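Local coordinates for protein formate dehydrogenase (Staphylococcus aureus, PDB 6TTB) that probably catalyses the oxidation of formate to carbon dioxide, with NAD as the hydride acceptor, at residues G192-G197 with D234-S239; Q201-R206 with A242-A247; V152-I157 with V272-G277; D260-M265 with R282-E287. All coordinates share one frame; numbering follows the deposited sequence.

How the interactions relate
Interactions 1, 2 and 3 all reach one parallel sheet of the NAD-binding domain, in which strands 190-194, 242-245 and 269-273 lie side by side. Interactions 1 and 2 have centres about 10 Å apart and meet where F194 O probably accepts a hydrogen bond from H246 N, at 2.8 Å. Interactions 2 and 3, with centres about 9 Å apart, are joined by a probable bond between I243 O and V272 N of 2.7 Å. All three touch NAD. Interaction 4 packs helices 259-264 and 282-291 farther out, its centre about 16 Å from those of interactions 1 and 3, and meets interaction 1 through V237 and interaction 2 through I243.

Interaction 1: G192-G197 with D234-S239. With NAD (nicotinamide-adenine-dinucleotide), chain C.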
# COMPACT_ATOMS: atom_id res chain seq x y z
N GLY A 192 7.31 13.49 4.86
CA GLY A 192 7.90 14.62 4.17
C GLY A 192 7.60 14.51 2.69
O GLY A 192 7.82 13.44 2.10
N ILE A 193 6.99 15.57 2.14
CA ILE A 193 6.66 15.61 0.72
C ILE A 193 7.68 16.50 0.05
O ILE A 193 7.66 17.71 0.23
CB ILE A 193 5.18 16.08 0.46
CG1 ILE A 193 4.12 15.08 0.98
CG2 ILE A 193 4.92 16.42 -0.99
CD1 ILE A 193 3.24 15.68 2.05
N PHE A 194 8.61 15.88 -0.69
CA PHE A 194 9.58 16.62 -1.45
C PHE A 194 8.97 17.04 -2.78
O PHE A 194 8.87 16.24 -3.68
CB PHE A 194 10.76 15.74 -1.72
CG PHE A 194 11.85 16.41 -2.50
CD1 PHE A 194 12.64 17.42 -1.91
CD2 PHE A 194 12.13 16.02 -3.81
CE1 PHE A 194 13.65 18.03 -2.63
CE2 PHE A 194 13.19 16.57 -4.51
CZ PHE A 194 13.91 17.62 -3.95
N GLY A 195 8.54 18.31 -2.87
CA GLY A 195 8.00 18.84 -4.12
C GLY A 195 6.50 18.92 -4.05
O GLY A 195 5.80 17.91 -4.12
N PHE A 196 6.04 20.13 -3.80
CA PHE A 196 4.70 20.34 -3.32
C PHE A 196 3.96 21.02 -4.44
O PHE A 196 3.44 22.08 -4.27
CB PHE A 196 4.73 21.13 -2.00
CG PHE A 196 3.50 20.96 -1.14
CD1 PHE A 196 3.10 19.71 -0.72
CD2 PHE A 196 2.76 22.06 -0.72
CE1 PHE A 196 1.95 19.56 0.05
CE2 PHE A 196 1.61 21.92 0.05
CZ PHE A 196 1.21 20.66 0.44
N GLY A 197 4.01 20.42 -5.62
CA GLY A 197 3.24 20.88 -6.76
C GLY A 197 1.87 20.23 -6.77
O GLY A 197 1.28 19.98 -5.69
N ASP A 234 17.07 20.25 4.29
CA ASP A 234 17.85 19.64 5.34
C ASP A 234 16.86 18.91 6.23
O ASP A 234 17.02 17.74 6.56
CB ASP A 234 18.67 20.70 6.11
N GLU A 235 15.82 19.64 6.61
CA GLU A 235 15.00 19.27 7.72
C GLU A 235 14.09 18.13 7.26
O GLU A 235 13.96 17.12 7.93
CB GLU A 235 14.25 20.52 8.15
CG GLU A 235 13.15 20.28 9.17
CD GLU A 235 13.66 19.77 10.49
OE1 GLU A 235 14.90 19.49 10.56
OE2 GLU A 235 12.81 19.60 11.45
N LEU A 236 13.51 18.28 6.06
CA LEU A 236 12.70 17.21 5.54
C LEU A 236 13.48 15.91 5.64
O LEU A 236 12.96 14.90 6.11
CB LEU A 236 12.35 17.49 4.09
CG LEU A 236 11.16 16.73 3.55
CD1 LEU A 236 9.94 17.64 3.61
CD2 LEU A 236 11.42 16.33 2.13
N VAL A 237 14.73 15.94 5.20
CA VAL A 237 15.54 14.73 5.07
C VAL A 237 15.71 14.11 6.43
O VAL A 237 15.69 12.88 6.56
CB VAL A 237 16.92 15.01 4.47
CG1 VAL A 237 17.92 13.91 4.76
CG2 VAL A 237 16.83 15.33 3.02
N SER A 238 15.93 14.94 7.44
CA SER A 238 16.37 14.36 8.71
C SER A 238 15.22 14.07 9.66
O SER A 238 15.37 13.22 10.51
CB SER A 238 17.44 15.15 9.38
OG SER A 238 17.06 16.49 9.44
N SER A 239 14.07 14.73 9.48
CA SER A 239 12.99 14.60 10.47
C SER A 239 11.88 13.66 9.98
O SER A 239 11.05 13.22 10.81
CB SER A 239 12.43 15.93 10.93
OG SER A 239 11.93 16.70 9.81
PA NAD C . 4.51 19.95 -10.45
O1A NAD C . 5.25 20.89 -11.34
O2A NAD C . 3.08 20.21 -10.02
O5B NAD C . 5.41 19.56 -9.18
C5B NAD C . 6.82 19.86 -9.13
C4B NAD C . 7.04 20.86 -8.02
O4B NAD C . 8.33 20.58 -7.44
C3B NAD C . 7.06 22.35 -8.46
O3B NAD C . 5.92 23.12 -8.08
C2B NAD C . 8.35 22.93 -7.89
O2B NAD C . 8.14 24.08 -7.10
C1B NAD C . 8.99 21.77 -7.11
N9A NAD C . 10.43 21.64 -7.37
C8A NAD C . 11.15 22.25 -8.38
N7A NAD C . 12.45 22.09 -8.27
C5A NAD C . 12.62 21.41 -7.06
C6A NAD C . 13.77 20.99 -6.34
N6A NAD C . 15.02 21.25 -6.68
N1A NAD C . 13.56 20.41 -5.12
C2A NAD C . 12.30 20.18 -4.73
N3A NAD C . 11.15 20.50 -5.34
C4A NAD C . 11.37 21.12 -6.51
O3 NAD C . 4.52 18.56 -11.15
PN NAD C . 3.62 17.37 -10.70
O1N NAD C . 2.44 17.35 -11.64
O2N NAD C . 3.37 17.47 -9.22
O5D NAD C . 4.61 16.13 -11.01
C5D NAD C . 5.47 15.61 -9.94
C4D NAD C . 6.48 14.73 -10.58
O4D NAD C . 5.88 13.42 -10.74
C3D NAD C . 6.91 15.22 -11.98
O3D NAD C . 8.26 15.67 -12.01
C2D NAD C . 6.62 14.05 -12.92
O2D NAD C . 7.69 13.65 -13.76
C1D NAD C . 6.23 12.90 -12.01
N1N NAD C . 5.08 12.19 -12.59
C2N NAD C . 5.17 10.78 -12.83
C3N NAD C . 4.08 10.08 -13.38
C7N NAD C . 4.06 8.55 -13.36
O7N NAD C . 3.39 7.96 -14.21
N7N NAD C . 4.74 7.89 -12.40
C4N NAD C . 2.99 10.85 -13.92
C5N NAD C . 2.93 12.24 -13.70
C6N NAD C . 4.01 12.90 -13.06
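L236 and F194 both hold CG anti to their own backbone N (chi1 -161° and -179°); the first torsion lays the leucine methyls on the strand, and the second carries the phenylalanine ring to the adenine. In L236 the CA-CB bond already points toward strand 192-194, and the methyls then divide the work. CD1 rests on the backbone, 3.7 Å from G192 CA and 3.9 Å from I193 N. CD2 reaches along the strand to F194 CB at 4.0 Å. G192 has no side chain, and the leucine packs directly against its CA; the CA atoms of G192 and L236 are 5.6 Å apart. No hydrogen bond crosses between the segments, so the evidence is for van der Waals packing of helix 233-239 on the sheet, with an angle of 137° between the N-to-C directions of the helix and strand segments.

The F194 ring continues beyond the leucine to the cofactor. One of its faces takes the adenine at C2A, offset toward the rim, with F194 CE1 3.3 Å from NAD C2A. Farther along, the chain turns at G195, whose CA lies 3.8 Å from NAD N3A, and reaches G197 at the N-cap position of helix 198-207. G197 CA approaches NAD O2A to 3.3 Å, and the next amides, R198 N and I199 N, are hydrogen-bonded to NAD. G195, G197 and G200 fit the GxGxxG pattern, and this strand-turn-helix that brings backbone amides to the dinucleotide is characteristic of the Rossmann fold.

Interaction 2: Q201-R206 with A242-A247. With NAD (nicotinamide-adenine-dinucleotide), chain C.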
# COMPACT_ATOMS: atom_id res chain seq x y z
N GLN A 201 0.55 17.95 -3.57
CA GLN A 201 -0.63 18.47 -2.90
C GLN A 201 -1.78 17.44 -2.88
O GLN A 201 -2.51 17.31 -1.89
CB GLN A 201 -0.99 19.77 -3.54
CG GLN A 201 -0.29 20.94 -2.85
CD GLN A 201 -0.46 22.22 -3.62
OE1 GLN A 201 -1.57 22.55 -4.06
NE2 GLN A 201 0.66 22.83 -3.98
N LEU A 202 -1.90 16.69 -3.98
CA LEU A 202 -2.90 15.66 -4.07
C LEU A 202 -2.58 14.61 -3.01
O LEU A 202 -3.47 13.99 -2.41
CB LEU A 202 -2.91 15.06 -5.47
CG LEU A 202 -3.57 15.92 -6.55
CD1 LEU A 202 -3.15 15.46 -7.98
CD2 LEU A 202 -5.04 15.87 -6.40
N VAL A 203 -1.30 14.46 -2.72
CA VAL A 203 -0.88 13.40 -1.85
C VAL A 203 -1.16 13.86 -0.44
O VAL A 203 -1.53 13.07 0.40
CB VAL A 203 0.59 13.12 -2.05
CG1 VAL A 203 1.19 12.48 -0.85
CG2 VAL A 203 0.79 12.29 -3.30
N ALA A 204 -1.02 15.17 -0.21
CA ALA A 204 -1.26 15.67 1.15
C ALA A 204 -2.72 15.46 1.50
O ALA A 204 -3.02 14.97 2.57
CB ALA A 204 -0.81 17.09 1.33
N GLU A 205 -3.59 15.76 0.54
CA GLU A 205 -5.01 15.73 0.79
C GLU A 205 -5.38 14.33 1.22
O GLU A 205 -6.10 14.14 2.21
CB GLU A 205 -5.79 16.10 -0.48
CG GLU A 205 -6.32 17.52 -0.44
CD GLU A 205 -6.36 18.14 -1.83
OE1 GLU A 205 -6.87 17.44 -2.77
OE2 GLU A 205 -5.85 19.30 -2.00
N ARG A 206 -4.87 13.35 0.48
CA ARG A 206 -5.22 11.98 0.76
C ARG A 206 -4.47 11.51 2.00
O ARG A 206 -4.97 10.67 2.68
CB ARG A 206 -4.95 11.04 -0.41
CG ARG A 206 -5.62 11.49 -1.69
CD ARG A 206 -5.02 10.65 -2.81
NE ARG A 206 -5.90 10.80 -3.96
CZ ARG A 206 -6.45 11.97 -4.31
NH1 ARG A 206 -6.09 13.06 -3.66
NH2 ARG A 206 -7.34 12.04 -5.30
N ALA A 242 8.96 8.97 6.69
CA ALA A 242 9.27 8.55 5.33
C ALA A 242 9.06 9.71 4.41
O ALA A 242 8.39 10.65 4.79
CB ALA A 242 8.41 7.41 4.91
N ILE A 243 9.58 9.60 3.19
CA ILE A 243 9.56 10.70 2.25
C ILE A 243 9.03 10.21 0.92
O ILE A 243 9.41 9.13 0.41
CB ILE A 243 10.99 11.24 2.07
CG1 ILE A 243 11.47 12.00 3.31
CG2 ILE A 243 11.08 12.11 0.84
CD1 ILE A 243 12.98 12.21 3.39
N THR A 244 8.19 11.03 0.31
CA THR A 244 7.72 10.74 -1.02
C THR A 244 8.11 11.90 -1.91
O THR A 244 8.01 13.06 -1.48
CB THR A 244 6.21 10.39 -1.01
OG1 THR A 244 5.73 10.10 -2.31
CG2 THR A 244 5.31 11.45 -0.44
N ILE A 245 8.51 11.57 -3.14
CA ILE A 245 9.12 12.50 -4.09
C ILE A 245 8.10 12.90 -5.12
O ILE A 245 7.53 12.03 -5.80
CB ILE A 245 10.29 11.81 -4.79
CG1 ILE A 245 11.21 11.10 -3.80
CG2 ILE A 245 10.99 12.73 -5.75
CD1 ILE A 245 12.43 11.81 -3.37
N HIS A 246 7.92 14.19 -5.30
CA HIS A 246 7.01 14.69 -6.32
C HIS A 246 7.63 15.86 -7.02
O HIS A 246 6.96 16.86 -7.27
CB HIS A 246 5.58 14.98 -5.75
CG HIS A 246 5.01 13.76 -5.11
ND1 HIS A 246 4.60 12.68 -5.87
CD2 HIS A 246 5.10 13.32 -3.81
CE1 HIS A 246 4.26 11.70 -5.05
NE2 HIS A 246 4.57 12.07 -3.78
N ALA A 247 8.94 15.74 -7.27
CA ALA A 247 9.74 16.80 -7.87
C ALA A 247 10.09 16.41 -9.30
O ALA A 247 10.23 15.21 -9.61
CB ALA A 247 10.98 16.99 -7.03
PA NAD C . 4.51 19.95 -10.45
O1A NAD C . 5.25 20.89 -11.34
O2A NAD C . 3.08 20.21 -10.02
O5B NAD C . 5.41 19.56 -9.18
C5B NAD C . 6.82 19.86 -9.13
C4B NAD C . 7.04 20.86 -8.02
O4B NAD C . 8.33 20.58 -7.44
C3B NAD C . 7.06 22.35 -8.46
O3B NAD C . 5.92 23.12 -8.08
C2B NAD C . 8.35 22.93 -7.89
O2B NAD C . 8.14 24.08 -7.10
C1B NAD C . 8.99 21.77 -7.11
N9A NAD C . 10.43 21.64 -7.37
C8A NAD C . 11.15 22.25 -8.38
N7A NAD C . 12.45 22.09 -8.27
C5A NAD C . 12.62 21.41 -7.06
C6A NAD C . 13.77 20.99 -6.34
N6A NAD C . 15.02 21.25 -6.68
N1A NAD C . 13.56 20.41 -5.12
C2A NAD C . 12.30 20.18 -4.73
N3A NAD C . 11.15 20.50 -5.34
C4A NAD C . 11.37 21.12 -6.51
O3 NAD C . 4.52 18.56 -11.15
PN NAD C . 3.62 17.37 -10.70
O1N NAD C . 2.44 17.35 -11.64
O2N NAD C . 3.37 17.47 -9.22
O5D NAD C . 4.61 16.13 -11.01
C5D NAD C . 5.47 15.61 -9.94
C4D NAD C . 6.48 14.73 -10.58
O4D NAD C . 5.88 13.42 -10.74
C3D NAD C . 6.91 15.22 -11.98
O3D NAD C . 8.26 15.67 -12.01
C2D NAD C . 6.62 14.05 -12.92
O2D NAD C . 7.69 13.65 -13.76
C1D NAD C . 6.23 12.90 -12.01
N1N NAD C . 5.08 12.19 -12.59
C2N NAD C . 5.17 10.78 -12.83
C3N NAD C . 4.08 10.08 -13.38
C7N NAD C . 4.06 8.55 -13.36
O7N NAD C . 3.39 7.96 -14.21
N7N NAD C . 4.74 7.89 -12.40
C4N NAD C . 2.99 10.85 -13.92
C5N NAD C . 2.93 12.24 -13.70
C6N NAD C . 4.01 12.90 -13.06
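The H246 ring has T244 CG2 at its edge, in the ring plane, and meets V203 CG2 at an oblique position. That valine methyl stands 4.2 Å from the ring centroid and 29° off the ring normal, which defines an off-centre CH-pi contact. Its nearest ring atom is H246 NE2, at 3.8 Å. The other valine branch, CG1, is 4.3 Å from T244 CG2, so one branch of V203 meets the histidine and the other the threonine. Its rotation accounts for this: CG1 is anti to the backbone N (chi1 156°), while CG2 is anti to the carbonyl carbon.

The histidine is steadied from within its own segment. T244 OG1 and H246 NE2 are 2.7 Å apart and share a hydrogen bond in which either could be the donor, which would restrict rotation of the imidazole.

In fold terms, helix 198-207 packs against the sheet and offers V203 to strand 242-245 and the loop that follows it, a helix-on-sheet contact of the Rossmann-type domain. V203 also touches A148 of helix 144-160, and T244 touches A151 there. At the end of the strand the chain arrives at the cofactor, where NAD O3D gives a weak hydrogen bond of 3.1 Å to A247 O.

On the helix, L202 O is gripped twice, by R206 N and by R206 NH1, the latter at 3.0 Å, and the two donors approach from opposite faces of the carbonyl plane. R206 also packs on P209 of the second subunit.

Interaction 3: V152-I157 with V272-G277. With NAD (nicotinamide-adenine-dinucleotide), chain C.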
# COMPACT_ATOMS: atom_id res chain seq x y z
N VAL A 152 0.54 6.94 -2.05
CA VAL A 152 0.06 6.71 -0.70
C VAL A 152 -0.06 5.22 -0.50
O VAL A 152 0.32 4.71 0.57
CB VAL A 152 -1.21 7.52 -0.33
CG1 VAL A 152 -1.02 9.00 -0.57
CG2 VAL A 152 -2.34 7.10 -1.11
N MET A 153 -0.35 4.51 -1.59
CA MET A 153 -0.40 3.05 -1.52
C MET A 153 0.97 2.51 -1.12
O MET A 153 1.10 1.72 -0.17
CB MET A 153 -0.78 2.47 -2.86
CG MET A 153 -0.73 1.00 -2.93
SD MET A 153 -1.10 0.48 -4.64
CE MET A 153 0.50 0.74 -5.43
N ASP A 154 1.99 3.03 -1.80
CA ASP A 154 3.37 2.72 -1.47
C ASP A 154 3.67 3.02 -0.01
O ASP A 154 4.33 2.19 0.63
CB ASP A 154 4.35 3.41 -2.41
CG ASP A 154 4.34 2.94 -3.87
OD1 ASP A 154 3.82 1.92 -4.15
OD2 ASP A 154 4.96 3.57 -4.65
N LEU A 155 3.28 4.22 0.51
CA LEU A 155 3.50 4.48 1.95
C LEU A 155 2.93 3.32 2.73
O LEU A 155 3.64 2.67 3.44
CB LEU A 155 2.83 5.76 2.44
CG LEU A 155 3.64 7.07 2.41
CD1 LEU A 155 5.17 6.83 2.34
CD2 LEU A 155 3.20 7.88 1.24
N LEU A 156 1.66 3.02 2.50
CA LEU A 156 0.97 2.01 3.24
C LEU A 156 1.68 0.67 3.11
O LEU A 156 2.01 0.08 4.10
CB LEU A 156 -0.48 1.95 2.75
CG LEU A 156 -1.36 3.15 3.17
CD1 LEU A 156 -2.59 3.26 2.31
CD2 LEU A 156 -1.76 3.05 4.63
N ILE A 157 1.95 0.21 1.89
CA ILE A 157 2.58 -1.11 1.69
C ILE A 157 3.90 -1.14 2.45
O ILE A 157 4.26 -2.13 3.03
CB ILE A 157 2.81 -1.38 0.18
CG1 ILE A 157 1.51 -1.58 -0.57
CG2 ILE A 157 3.78 -2.56 -0.03
CD1 ILE A 157 1.69 -1.77 -2.05
N VAL A 272 9.74 6.84 -1.02
CA VAL A 272 8.83 6.52 -2.10
C VAL A 272 9.06 7.52 -3.18
O VAL A 272 9.10 8.72 -2.93
CB VAL A 272 7.36 6.49 -1.66
CG1 VAL A 272 6.40 6.61 -2.84
CG2 VAL A 272 7.06 5.22 -0.95
N ASN A 273 9.24 7.00 -4.38
CA ASN A 273 9.58 7.81 -5.49
C ASN A 273 8.83 7.29 -6.70
O ASN A 273 9.21 6.29 -7.29
CB ASN A 273 11.06 7.84 -5.71
CG ASN A 273 11.41 8.48 -7.03
OD1 ASN A 273 10.59 9.27 -7.57
ND2 ASN A 273 12.62 8.18 -7.56
N THR A 274 7.74 7.99 -7.02
CA THR A 274 7.02 7.81 -8.22
C THR A 274 7.16 9.06 -9.12
O THR A 274 6.21 9.40 -9.89
CB THR A 274 5.56 7.81 -7.83
OG1 THR A 274 5.38 8.99 -7.01
CG2 THR A 274 5.19 6.52 -7.13
N ALA A 275 8.27 9.83 -8.94
CA ALA A 275 8.52 11.00 -9.77
C ALA A 275 9.43 10.59 -10.93
O ALA A 275 8.92 10.21 -11.98
CB ALA A 275 8.99 12.17 -8.98
N ARG A 276 10.76 10.56 -10.74
CA ARG A 276 11.59 9.95 -11.79
C ARG A 276 12.77 9.18 -11.20
O ARG A 276 13.43 9.66 -10.30
CB ARG A 276 12.01 10.89 -12.95
CG ARG A 276 11.11 12.10 -13.20
CD ARG A 276 10.66 12.24 -14.63
NE ARG A 276 9.98 13.55 -14.82
CZ ARG A 276 10.43 14.55 -15.58
NH1 ARG A 276 11.56 14.42 -16.25
NH2 ARG A 276 9.77 15.71 -15.62
N GLY A 277 13.07 8.02 -11.81
CA GLY A 277 14.14 7.13 -11.39
C GLY A 277 15.41 7.86 -10.97
O GLY A 277 15.98 7.53 -9.91
PA NAD C . 4.51 19.95 -10.45
O1A NAD C . 5.25 20.89 -11.34
O2A NAD C . 3.08 20.21 -10.02
O5B NAD C . 5.41 19.56 -9.18
C5B NAD C . 6.82 19.86 -9.13
C4B NAD C . 7.04 20.86 -8.02
O4B NAD C . 8.33 20.58 -7.44
C3B NAD C . 7.06 22.35 -8.46
O3B NAD C . 5.92 23.12 -8.08
C2B NAD C . 8.35 22.93 -7.89
O2B NAD C . 8.14 24.08 -7.10
C1B NAD C . 8.99 21.77 -7.11
N9A NAD C . 10.43 21.64 -7.37
C8A NAD C . 11.15 22.25 -8.38
N7A NAD C . 12.45 22.09 -8.27
C5A NAD C . 12.62 21.41 -7.06
C6A NAD C . 13.77 20.99 -6.34
N6A NAD C . 15.02 21.25 -6.68
N1A NAD C . 13.56 20.41 -5.12
C2A NAD C . 12.30 20.18 -4.73
N3A NAD C . 11.15 20.50 -5.34
C4A NAD C . 11.37 21.12 -6.51
O3 NAD C . 4.52 18.56 -11.15
PN NAD C . 3.62 17.37 -10.70
O1N NAD C . 2.44 17.35 -11.64
O2N NAD C . 3.37 17.47 -9.22
O5D NAD C . 4.61 16.13 -11.01
C5D NAD C . 5.47 15.61 -9.94
C4D NAD C . 6.48 14.73 -10.58
O4D NAD C . 5.88 13.42 -10.74
C3D NAD C . 6.91 15.22 -11.98
O3D NAD C . 8.26 15.67 -12.01
C2D NAD C . 6.62 14.05 -12.92
O2D NAD C . 7.69 13.65 -13.76
C1D NAD C . 6.23 12.90 -12.01
N1N NAD C . 5.08 12.19 -12.59
C2N NAD C . 5.17 10.78 -12.83
C3N NAD C . 4.08 10.08 -13.38
C7N NAD C . 4.06 8.55 -13.36
O7N NAD C . 3.39 7.96 -14.21
N7N NAD C . 4.74 7.89 -12.40
C4N NAD C . 2.99 10.85 -13.92
C5N NAD C . 2.93 12.24 -13.70
C6N NAD C . 4.01 12.90 -13.06
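Apolar contacts link D154 and L155 to V272. V272 sets both methyls against D154 CB, CG2 at 3.6 Å and CG1 at 3.8 Å, and CG2 also approaches L155 CD1 at 4.1 Å. With CG anti to the carbonyl carbon (chi1 -67°), D154 turns its carboxylate along the strand, where OD2 lies 3.8 Å from V272 CG1 and 3.9 Å from T274 CG2. No hydrogen bond crosses the segments.

Polar bonds shape the turn after V272. N273 OD1 accepts from A275 N at 2.8 Å, closing an Asx turn, and N273 ND2 donates to R276 O from above that carbonyl's plane. These bonds are consistent with a turn held in shape for NAD: T274 O receives the carboxamide N7N at 3.3 Å in a nearly straight bond (171°), and R276 NE donates to O2D of the nicotinamide ribose, near the guanidinium plane. R276 NH1 has a salt bridge to D122 as well.

Around this contact, helix 144-160 packs against strand 269-273, meeting V272 again through A151 and L158. V152 packs on V203 and L207 of helix 198-207, and L156 packs on L156 of the second subunit, which places the helix at the dimer interface.

Interaction 4: D260-M265 with R282-E287; sequences DVLSRM and RDALVE
L262 points from helix 259-264 at helix 282-291 and carries the whole contact through a single methyl, CD1. The leucine holds CG anti to the carbonyl carbon (chi1 -63°) and continues extended (chi2 -176°), sending CD1 straight outward over the backbone between A284 and L285. There it lies 3.4 Å from A284 C and 3.4 Å from L285 CA.

The two partners receive it differently. A284 directs its CB toward the leucine, and L262 CD1 is 3.6 Å from A284 CB. L285 offers only its base: its CB is 4.2 Å from L262 CD1, while CG, anti to the backbone N (chi1 172°), carries the remainder of the side chain to W313, M316 and L271. L271, on strand 269-273, also touches L262, so the two leucines share a partner on the sheet.

R282 and D283 take no part in this contact. They form a salt bridge in which R282 NE and NH2 grip side-on, both bonding to OD1 from the same face of the carboxylate, with R282 NE at 2.6 Å from D283 OD1. Both residues are exposed and touch a crystal neighbour, which may influence their pose.

Between residues 260-265 and 282-287 there is neither hydrogen bond nor salt bridge. The chemistry is van der Waals contact of one methyl with A284, the CB of L285 and the helix backbone between them, consistent with an attachment governed by shape and exclusion of water, without directional bonds to fix it.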
# COMPACT_ATOMS: atom_id res chain seq x y z
N ASP A 260 24.92 10.55 0.01
CA ASP A 260 25.07 11.54 1.07
C ASP A 260 23.75 11.83 1.74
O ASP A 260 23.67 11.83 2.98
CB ASP A 260 25.50 12.87 0.50
CG ASP A 260 27.01 12.94 0.37
OD1 ASP A 260 27.70 12.07 1.02
OD2 ASP A 260 27.49 13.85 -0.34
N VAL A 261 22.75 12.15 0.87
CA VAL A 261 21.37 12.40 1.26
C VAL A 261 20.74 11.14 1.90
O VAL A 261 20.16 11.23 2.97
CB VAL A 261 20.48 12.88 0.11
CG1 VAL A 261 19.09 13.16 0.65
CG2 VAL A 261 21.02 14.07 -0.63
N LEU A 262 20.73 10.00 1.20
CA LEU A 262 20.27 8.79 1.85
C LEU A 262 20.86 8.79 3.24
O LEU A 262 20.12 8.69 4.18
CB LEU A 262 20.70 7.55 1.06
CG LEU A 262 20.10 7.46 -0.33
CD1 LEU A 262 20.46 6.17 -1.05
CD2 LEU A 262 18.58 7.65 -0.29
N SER A 263 22.19 8.94 3.36
CA SER A 263 22.88 8.84 4.65
C SER A 263 22.22 9.71 5.76
O SER A 263 22.18 9.31 6.89
CB SER A 263 24.41 9.12 4.50
N ARG A 264 21.61 10.84 5.39
CA ARG A 264 21.21 11.93 6.31
C ARG A 264 19.77 11.75 6.73
O ARG A 264 19.25 12.47 7.59
CB ARG A 264 21.33 13.31 5.59
CG ARG A 264 22.73 13.60 5.03
CD ARG A 264 23.18 15.03 5.17
NE ARG A 264 23.10 15.66 3.88
CZ ARG A 264 22.04 16.37 3.45
NH1 ARG A 264 20.99 16.54 4.25
NH2 ARG A 264 22.04 16.93 2.25
N MET A 265 19.09 10.87 6.01
CA MET A 265 17.72 10.48 6.25
C MET A 265 17.68 9.66 7.54
O MET A 265 18.69 9.06 7.90
CB MET A 265 17.26 9.61 5.07
CG MET A 265 16.82 10.41 3.90
SD MET A 265 15.71 9.44 2.75
CE MET A 265 14.33 9.12 3.89
N ARG A 282 20.81 4.94 -8.16
CA ARG A 282 20.49 3.53 -8.27
C ARG A 282 21.22 2.75 -7.18
O ARG A 282 20.61 1.96 -6.44
CB ARG A 282 20.91 2.97 -9.62
CG ARG A 282 20.72 1.47 -9.69
CD ARG A 282 21.13 0.93 -11.03
NE ARG A 282 22.52 0.62 -10.82
CZ ARG A 282 23.44 0.63 -11.73
NH1 ARG A 282 23.12 0.87 -12.99
NH2 ARG A 282 24.67 0.40 -11.39
N ASP A 283 22.52 2.99 -7.08
CA ASP A 283 23.41 2.11 -6.36
C ASP A 283 23.40 2.45 -4.88
O ASP A 283 23.43 1.59 -4.00
CB ASP A 283 24.80 2.21 -6.95
CG ASP A 283 24.97 1.37 -8.22
OD1 ASP A 283 23.95 0.63 -8.65
OD2 ASP A 283 26.12 1.35 -8.75
N ALA A 284 23.43 3.75 -4.60
CA ALA A 284 23.37 4.22 -3.23
C ALA A 284 22.14 3.64 -2.55
O ALA A 284 22.23 3.23 -1.39
CB ALA A 284 23.37 5.71 -3.20
N LEU A 285 21.00 3.56 -3.29
CA LEU A 285 19.75 3.20 -2.64
C LEU A 285 19.79 1.72 -2.25
O LEU A 285 19.26 1.33 -1.22
CB LEU A 285 18.59 3.44 -3.59
CG LEU A 285 17.26 2.92 -3.08
CD1 LEU A 285 16.56 4.02 -2.34
CD2 LEU A 285 16.37 2.41 -4.21
N VAL A 286 20.40 0.90 -3.10
CA VAL A 286 20.70 -0.48 -2.75
C VAL A 286 21.51 -0.57 -1.45
O VAL A 286 21.03 -1.18 -0.48
CB VAL A 286 21.36 -1.19 -3.92
CG1 VAL A 286 21.88 -2.58 -3.55
CG2 VAL A 286 20.40 -1.22 -5.10
N GLU A 287 22.65 0.17 -1.38
CA GLU A 287 23.53 0.04 -0.22
C GLU A 287 22.79 0.48 1.02
O GLU A 287 22.83 -0.23 2.02
CB GLU A 287 24.92 0.66 -0.43